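Local coordinates for protein lactate racemase (Thermoanaerobacterium thermosaccharolyticum, PDB 2YJG) that interconverts the D- and L-isomers of lactate, using a nickel pincer cofactor derived from nicotinic acid mononucleotide, at residues I66-S71 with L164-G169; K100-T105 with Q129-D134. All blocks are in the same frame, centred on the assembly; numbering follows the deposited sequence.

Contact 1. Residues I66-S71 with L164-G169; sequences IVIITS and LLVAEG
Val67 and Leu165 meet where two parallel strands, 66-71 and 164-169, run side by side at 20°, and their pairing illustrates how a parallel sheet can be dense along most of its length and bridged by a water at one end. The methyl CD1 of Leu165 lies 3.6 Å from Val67 CG1, the two side chains running alongside each other. The same methyl reaches Ile69, 3.9 Å from its CG1, while Ile69 CB rests 4.0 Å from Ala167 CB; the small alanine is consistent with the close approach of the strands there. On the other face Ile66, Ile68, Leu164 and Val166 are aligned in looser pairs. Val67 and Ile69 each give and receive one backbone hydrogen bond, a ladder closed by Glu168 N to Ile69 O at 2.8 Å.

Beyond Ile69 the contact turns polar. Glu168 CG sits between its own backbone N and carbonyl carbon (chi1 66°), and the extended chain carries the carboxylate alongside Thr70. There Thr70 OG1 donates to the anti lone pair of Glu168 OE2 over a short 2.5 Å. Ser79 also bonds OE2 and Thr82 bonds OE1, so both oxygens of this buried carboxylate are engaged and its rotation is probably fixed. At the partly exposed Ser71 the strands part, and a water bridges the gap, donating to Glu168 O at 2.7 Å and pairing with Ser71 OG at 3.3 Å. Ser71 lies beside Arg75, a cofactor-binding residue by similarity, consistent with this end of the sheet facing the cofactor pocket.

Helix 79-91 packs over Ile66 and Ile68 on one face; strand 99-104 flanks 66-71, and strand 233-241 flanks 164-169.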
ATOM      1  N   ILE A  66     -20.261   2.946  -5.904  1.00 19.29           N
ATOM      2  CA  ILE A  66     -20.125   3.985  -4.875  1.00 17.47           C
ATOM      3  C   ILE A  66     -18.713   4.557  -4.802  1.00 16.18           C
ATOM      4  O   ILE A  66     -17.737   3.837  -4.949  1.00 13.45           O
ATOM      5  CB  ILE A  66     -20.537   3.426  -3.519  1.00 17.35           C
ATOM      6  CG1 ILE A  66     -21.933   2.814  -3.650  1.00 17.34           C
ATOM      7  CG2 ILE A  66     -20.515   4.504  -2.436  1.00 17.62           C
ATOM      8  CD1 ILE A  66     -22.430   2.134  -2.427  1.00 18.63           C
ATOM      9  N   VAL A  67     -18.620   5.878  -4.635  1.00 15.13           N
ATOM     10  CA  VAL A  67     -17.327   6.542  -4.512  1.00 16.10           C
ATOM     11  C   VAL A  67     -17.383   7.304  -3.179  1.00 14.77           C
ATOM     12  O   VAL A  67     -18.353   8.007  -2.918  1.00 14.42           O
ATOM     13  CB  VAL A  67     -17.007   7.495  -5.705  1.00 16.30           C
ATOM     14  CG1 VAL A  67     -15.737   8.364  -5.416  1.00 17.13           C
ATOM     15  CG2 VAL A  67     -16.897   6.665  -7.069  1.00 16.50           C
ATOM     16  N   ILE A  68     -16.389   7.080  -2.329  1.00 13.69           N
ATOM     17  CA  ILE A  68     -16.176   7.928  -1.151  1.00 13.59           C
ATOM     18  C   ILE A  68     -14.956   8.810  -1.401  1.00 13.77           C
ATOM     19  O   ILE A  68     -13.849   8.270  -1.621  1.00 14.68           O
ATOM     20  CB  ILE A  68     -15.807   7.144   0.061  1.00 12.80           C
ATOM     21  CG1 ILE A  68     -16.859   6.059   0.379  1.00 14.94           C
ATOM     22  CG2 ILE A  68     -15.622   8.061   1.302  1.00 15.76           C
ATOM     23  CD1 ILE A  68     -16.396   5.061   1.468  1.00 15.81           C
ATOM     24  N   ILE A  69     -15.137  10.126  -1.279  1.00 12.67           N
ATOM     25  CA  ILE A  69     -14.020  11.052  -1.424  1.00 13.60           C
ATOM     26  C   ILE A  69     -13.413  11.212  -0.039  1.00 14.37           C
ATOM     27  O   ILE A  69     -14.151  11.398   0.955  1.00 13.24           O
ATOM     28  CB  ILE A  69     -14.413  12.423  -1.952  1.00 12.85           C
ATOM     29  CG1 ILE A  69     -15.058  12.319  -3.355  1.00 13.01           C
ATOM     30  CG2 ILE A  69     -13.149  13.282  -2.071  1.00 13.44           C
ATOM     31  CD1 ILE A  69     -15.683  13.641  -3.893  1.00 14.04           C
ATOM     32  N   THR A  70     -12.084  11.076   0.042  1.00 14.34           N
ATOM     33  CA  THR A  70     -11.362  11.270   1.270  1.00 15.84           C
ATOM     34  C   THR A  70     -10.266  12.289   1.051  1.00 16.32           C
ATOM     35  O   THR A  70      -9.864  12.563  -0.097  1.00 16.58           O
ATOM     36  CB  THR A  70     -10.769   9.945   1.781  1.00 16.21           C
ATOM     37  OG1 THR A  70     -10.384  10.070   3.170  1.00 18.41           O
ATOM     38  CG2 THR A  70      -9.558   9.545   0.982  1.00 18.09           C
ATOM     39  N   SER A  71      -9.770  12.847   2.152  1.00 17.36           N
ATOM     40  CA  SER A  71      -8.688  13.795   2.111  1.00 19.71           C
ATOM     41  C   SER A  71      -7.298  13.169   1.917  1.00 20.02           C
ATOM     42  O   SER A  71      -7.057  11.991   2.120  1.00 19.15           O
ATOM     43  CB  SER A  71      -8.690  14.683   3.348  1.00 20.49           C
ATOM     44  OG  SER A  71      -9.847  15.519   3.379  1.00 26.03           O
ATOM     45  N   LEU A 164     -23.563   6.599  -6.352  1.00 20.98           N
ATOM     46  CA  LEU A 164     -23.689   7.399  -5.156  1.00 19.37           C
ATOM     47  C   LEU A 164     -22.330   7.986  -4.893  1.00 18.84           C
ATOM     48  O   LEU A 164     -21.297   7.272  -4.937  1.00 19.09           O
ATOM     49  CB  LEU A 164     -24.161   6.546  -4.000  1.00 19.73           C
ATOM     50  CG  LEU A 164     -24.361   7.192  -2.646  1.00 19.80           C
ATOM     51  CD1 LEU A 164     -25.568   8.090  -2.699  1.00 19.62           C
ATOM     52  CD2 LEU A 164     -24.425   6.133  -1.495  1.00 21.71           C
ATOM     53  N   LEU A 165     -22.299   9.291  -4.669  1.00 18.10           N
ATOM     54  CA  LEU A 165     -21.096   9.975  -4.288  1.00 17.13           C
ATOM     55  C   LEU A 165     -21.184  10.477  -2.861  1.00 17.59           C
ATOM     56  O   LEU A 165     -22.127  11.198  -2.496  1.00 18.31           O
ATOM     57  CB  LEU A 165     -20.843  11.138  -5.233  1.00 15.86           C
ATOM     58  CG  LEU A 165     -19.519  11.910  -5.050  1.00 17.13           C
ATOM     59  CD1 LEU A 165     -18.234  10.967  -5.222  1.00 16.31           C
ATOM     60  CD2 LEU A 165     -19.443  13.106  -5.966  1.00 18.93           C
ATOM     61  N   VAL A 166     -20.167  10.108  -2.078  1.00 16.97           N
ATOM     62  CA  VAL A 166     -20.062  10.410  -0.669  1.00 16.42           C
ATOM     63  C   VAL A 166     -18.717  11.130  -0.422  1.00 15.10           C
ATOM     64  O   VAL A 166     -17.753  10.914  -1.164  1.00 14.98           O
ATOM     65  CB  VAL A 166     -20.118   9.072   0.147  1.00 18.24           C
ATOM     66  CG1 VAL A 166     -19.804   9.279   1.570  1.00 23.28           C
ATOM     67  CG2 VAL A 166     -21.480   8.482   0.048  1.00 20.91           C
ATOM     68  N   ALA A 167     -18.611  11.868   0.671  1.00 13.46           N
ATOM     69  CA  ALA A 167     -17.283  12.416   1.080  1.00 14.26           C
ATOM     70  C   ALA A 167     -17.119  12.428   2.575  1.00 14.33           C
ATOM     71  O   ALA A 167     -18.112  12.583   3.321  1.00 14.29           O
ATOM     72  CB  ALA A 167     -17.124  13.833   0.592  1.00 13.89           C
ATOM     73  N   GLU A 168     -15.864  12.309   3.006  1.00 14.23           N
ATOM     74  CA  GLU A 168     -15.523  12.538   4.363  1.00 14.85           C
ATOM     75  C   GLU A 168     -14.545  13.697   4.439  1.00 14.70           C
ATOM     76  O   GLU A 168     -13.957  14.133   3.438  1.00 16.50           O
ATOM     77  CB  GLU A 168     -14.972  11.309   5.042  1.00 15.16           C
ATOM     78  CG  GLU A 168     -13.637  10.801   4.526  1.00 17.52           C
ATOM     79  CD  GLU A 168     -12.874   9.958   5.553  1.00 22.68           C
ATOM     80  OE1 GLU A 168     -13.447   9.654   6.626  1.00 25.52           O
ATOM     81  OE2 GLU A 168     -11.690   9.608   5.290  1.00 20.90           O
ATOM     82  N   GLY A 169     -14.392  14.235   5.634  1.00 13.65           N
ATOM     83  CA  GLY A 169     -13.541  15.424   5.802  1.00 12.66           C
ATOM     84  C   GLY A 169     -13.494  15.860   7.253  1.00 12.80           C
ATOM     85  O   GLY A 169     -13.995  15.158   8.140  1.00 12.99           O
TER
HETATM   86  O   HOH W   1     -12.377  14.915   1.369  1.00 15.89           O

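Contact 2. Residues K100-T105 with Q129-D134; sequences KILIAT and QFVVHD
Anti to its own carbonyl carbon, CG1 of Ile101 (chi1 -60°) leaves CG2 to lean on the ring of Phe130, whose chi2 of 86° turns a face to the isoleucine. Ile101 CB stands over that face, a CH-pi contact 4.1 Å from the ring centroid, and CG2 comes 3.5 Å from Phe130 CE2. Ile103 lies on the same face of the sheet, though the placement of its CD1 is doubtful. On the reverse face Leu102 CD1 touches Val131 CG1, and the chains of Lys100 and Gln129 pass at a slant. Four backbone hydrogen bonds join the parallel segments, from Ile101 N to Gln129 O (2.7 Å) up to a longer one from His133 N to Ile103 O.

Past the last backbone bond, the side chain of Thr105 adds a further tie. Its OG1 donates to His133 O at 2.7 Å from above the carbonyl plane, and its CG2 meets Val132 CG1. A valine in place of Thr105 would probably leave the His133 carbonyl without this donor and weaken the tie between the two segments past the ladder. The imidazole itself is held by Asn156 and by the backbone oxygen of Ala191; Thr105 lies near His108, a proton donor/acceptor by similarity.

Strand 66-71 borders 100-105 on its other edge, while helix 113-120 packs against Phe130 and Val132. Strand 129-132 is outermost within its chain, and there the second subunit joins it through backbone bonds from Phe130 and a bond from Gln129 NE2 to Asn127 O of that subunit.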
ATOM      1  N   LYS A 100     -15.270   2.668  -4.265  1.00 16.09           N
ATOM      2  CA  LYS A 100     -13.993   3.262  -4.596  1.00 17.27           C
ATOM      3  C   LYS A 100     -13.697   4.437  -3.676  1.00 16.50           C
ATOM      4  O   LYS A 100     -14.567   5.244  -3.416  1.00 18.93           O
ATOM      5  CB  LYS A 100     -13.956   3.719  -6.055  1.00 17.79           C
ATOM      6  CG  LYS A 100     -13.583   2.568  -6.964  1.00 21.41           C
ATOM      7  CD  LYS A 100     -13.388   2.922  -8.363  1.00 24.79           C
ATOM      8  CE  LYS A 100     -13.590   1.653  -9.213  1.00 26.19           C
ATOM      9  NZ  LYS A 100     -13.006   1.903 -10.517  1.00 30.51           N
ATOM     10  N   ILE A 101     -12.474   4.536  -3.191  1.00 15.43           N
ATOM     11  CA  ILE A 101     -12.115   5.614  -2.300  1.00 13.96           C
ATOM     12  C   ILE A 101     -11.218   6.506  -3.122  1.00 15.13           C
ATOM     13  O   ILE A 101     -10.128   6.116  -3.480  1.00 16.07           O
ATOM     14  CB  ILE A 101     -11.467   5.059  -1.007  1.00 14.37           C
ATOM     15  CG1 ILE A 101     -12.466   4.140  -0.285  1.00 13.17           C
ATOM     16  CG2 ILE A 101     -11.109   6.151  -0.056  1.00 14.30           C
ATOM     17  CD1 ILE A 101     -11.848   3.252   0.776  1.00 17.41           C
ATOM     18  N   LEU A 102     -11.680   7.709  -3.376  1.00 15.29           N
ATOM     19  CA  LEU A 102     -11.003   8.673  -4.247  1.00 14.72           C
ATOM     20  C   LEU A 102     -10.351   9.703  -3.355  1.00 14.70           C
ATOM     21  O   LEU A 102     -11.052  10.390  -2.620  1.00 13.92           O
ATOM     22  CB  LEU A 102     -12.052   9.375  -5.111  1.00 15.47           C
ATOM     23  CG  LEU A 102     -11.575  10.450  -6.112  1.00 15.99           C
ATOM     24  CD1 LEU A 102     -10.348   9.999  -7.002  1.00 14.86           C
ATOM     25  CD2 LEU A 102     -12.736  10.927  -6.905  1.00 13.86           C
ATOM     26  N   ILE A 103      -9.023   9.834  -3.444  1.00 15.06           N
ATOM     27  CA  ILE A 103      -8.248  10.756  -2.588  1.00 15.43           C
ATOM     28  C   ILE A 103      -8.266  12.149  -3.237  1.00 15.90           C
ATOM     29  O   ILE A 103      -7.824  12.303  -4.381  1.00 16.85           O
ATOM     30  CB  ILE A 103      -6.796  10.291  -2.431  1.00 15.65           C
ATOM     31  CG1 ILE A 103      -6.719   8.878  -1.877  1.00 17.71           C
ATOM     32  CG2 ILE A 103      -5.971  11.255  -1.550  1.00 15.67           C
ATOM     33  CD1 ILE A 103      -7.269   8.751  -0.518  1.00 22.08           C
ATOM     34  N   ALA A 104      -8.777  13.139  -2.511  1.00 14.96           N
ATOM     35  CA  ALA A 104      -8.955  14.515  -3.007  1.00 15.39           C
ATOM     36  C   ALA A 104      -7.668  15.259  -2.791  1.00 17.11           C
ATOM     37  O   ALA A 104      -7.469  15.865  -1.749  1.00 16.60           O
ATOM     38  CB  ALA A 104     -10.093  15.226  -2.197  1.00 13.98           C
ATOM     39  N   THR A 105      -6.809  15.259  -3.792  1.00 17.07           N
ATOM     40  CA  THR A 105      -5.487  15.881  -3.699  1.00 17.14           C
ATOM     41  C   THR A 105      -5.501  17.338  -4.042  1.00 18.06           C
ATOM     42  O   THR A 105      -4.512  18.027  -3.794  1.00 15.19           O
ATOM     43  CB  THR A 105      -4.561  15.193  -4.719  1.00 18.05           C
ATOM     44  OG1 THR A 105      -5.243  15.230  -5.981  1.00 18.50           O
ATOM     45  CG2 THR A 105      -4.346  13.714  -4.344  1.00 18.28           C
ATOM     46  N   GLN A 129     -10.400  -0.392  -2.659  1.00 15.26           N
ATOM     47  CA  GLN A 129     -10.049   0.289  -3.905  1.00 15.63           C
ATOM     48  C   GLN A 129      -9.800   1.780  -3.740  1.00 15.86           C
ATOM     49  O   GLN A 129     -10.749   2.552  -3.684  1.00 16.78           O
ATOM     50  CB  GLN A 129     -11.178   0.113  -4.944  1.00 14.94           C
ATOM     51  CG  GLN A 129     -11.404  -1.355  -5.377  1.00 17.43           C
ATOM     52  CD  GLN A 129     -12.391  -1.483  -6.495  1.00 22.60           C
ATOM     53  OE1 GLN A 129     -13.603  -1.463  -6.274  1.00 23.56           O
ATOM     54  NE2 GLN A 129     -11.890  -1.588  -7.725  1.00 25.66           N
ATOM     55  N   PHE A 130      -8.540   2.165  -3.683  1.00 15.65           N
ATOM     56  CA  PHE A 130      -8.117   3.540  -3.576  1.00 16.35           C
ATOM     57  C   PHE A 130      -7.660   4.029  -4.935  1.00 16.75           C
ATOM     58  O   PHE A 130      -6.961   3.327  -5.626  1.00 16.60           O
ATOM     59  CB  PHE A 130      -6.927   3.684  -2.597  1.00 16.38           C
ATOM     60  CG  PHE A 130      -7.339   3.702  -1.169  1.00 17.90           C
ATOM     61  CD1 PHE A 130      -7.504   2.508  -0.459  1.00 14.57           C
ATOM     62  CD2 PHE A 130      -7.561   4.906  -0.513  1.00 17.13           C
ATOM     63  CE1 PHE A 130      -7.924   2.530   0.875  1.00 17.41           C
ATOM     64  CE2 PHE A 130      -7.968   4.932   0.801  1.00 18.99           C
ATOM     65  CZ  PHE A 130      -8.140   3.751   1.509  1.00 16.66           C
ATOM     66  N   VAL A 131      -8.044   5.241  -5.265  1.00 18.10           N
ATOM     67  CA  VAL A 131      -7.683   5.897  -6.491  1.00 18.93           C
ATOM     68  C   VAL A 131      -7.252   7.303  -6.114  1.00 18.82           C
ATOM     69  O   VAL A 131      -7.882   7.937  -5.268  1.00 18.50           O
ATOM     70  CB  VAL A 131      -8.924   5.939  -7.412  1.00 20.27           C
ATOM     71  CG1 VAL A 131      -8.653   6.663  -8.730  1.00 20.89           C
ATOM     72  CG2 VAL A 131      -9.447   4.510  -7.681  1.00 22.27           C
ATOM     73  N   VAL A 132      -6.207   7.816  -6.775  1.00 18.89           N
ATOM     74  CA  VAL A 132      -5.646   9.121  -6.436  1.00 19.44           C
ATOM     75  C   VAL A 132      -6.081  10.147  -7.496  1.00 20.21           C
ATOM     76  O   VAL A 132      -5.948   9.904  -8.709  1.00 21.11           O
ATOM     77  CB  VAL A 132      -4.090   9.058  -6.287  1.00 20.57           C
ATOM     78  CG1 VAL A 132      -3.536  10.381  -5.988  1.00 16.89           C
ATOM     79  CG2 VAL A 132      -3.657   8.054  -5.198  1.00 21.06           C
ATOM     80  N   HIS A 133      -6.663  11.269  -7.057  1.00 18.84           N
ATOM     81  CA  HIS A 133      -7.082  12.298  -7.973  1.00 19.58           C
ATOM     82  C   HIS A 133      -5.853  12.936  -8.559  1.00 21.00           C
ATOM     83  O   HIS A 133      -4.888  13.230  -7.826  1.00 19.22           O
ATOM     84  CB  HIS A 133      -7.858  13.394  -7.237  1.00 21.00           C
ATOM     85  CG  HIS A 133      -8.254  14.541  -8.109  1.00 17.25           C
ATOM     86  ND1 HIS A 133      -9.073  14.403  -9.208  1.00 19.33           N
ATOM     87  CD2 HIS A 133      -7.934  15.853  -8.037  1.00 19.42           C
ATOM     88  CE1 HIS A 133      -9.225  15.584  -9.783  1.00 20.84           C
ATOM     89  NE2 HIS A 133      -8.547  16.477  -9.086  1.00 18.43           N
ATOM     90  N   ASP A 134      -5.908  13.201  -9.860  1.00 22.27           N
ATOM     91  CA  ASP A 134      -4.828  13.983 -10.509  1.00 23.81           C
ATOM     92  C   ASP A 134      -5.502  15.139 -11.269  1.00 22.54           C
ATOM     93  O   ASP A 134      -6.190  14.968 -12.292  1.00 21.88           O
ATOM     94  CB  ASP A 134      -4.003  13.089 -11.418  1.00 24.88           C
ATOM     95  CG  ASP A 134      -2.920  13.822 -12.156  1.00 29.03           C
ATOM     96  OD1 ASP A 134      -2.650  15.048 -11.893  1.00 27.50           O
ATOM     97  OD2 ASP A 134      -2.344  13.120 -13.039  1.00 29.32           O
TER

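Followed from the N terminus, the chain lays down strand 66-71, passes through helix 79-91 and returns as strand 99-104, a beta-alpha-beta crossover. Helices 113-120 and 122-127 then lead to strand 129-132, where contact 2 closes a short loop of 23 residues. Only after further strands and helix 157-161 does the chain come back to 164-169, so contact 1 closes a much longer loop that encloses the smaller one; the two do not cross. Strands 66-71 and 99-104 are neighbours, joined by backbone hydrogen bonds, probably among them Ala104 N to Thr70 O and Ile68 N to Lys100 O. Together the contacts order four strands as 129-132, 99-104, 66-71, 164-170, linking the subunit edge to the sheet's interior.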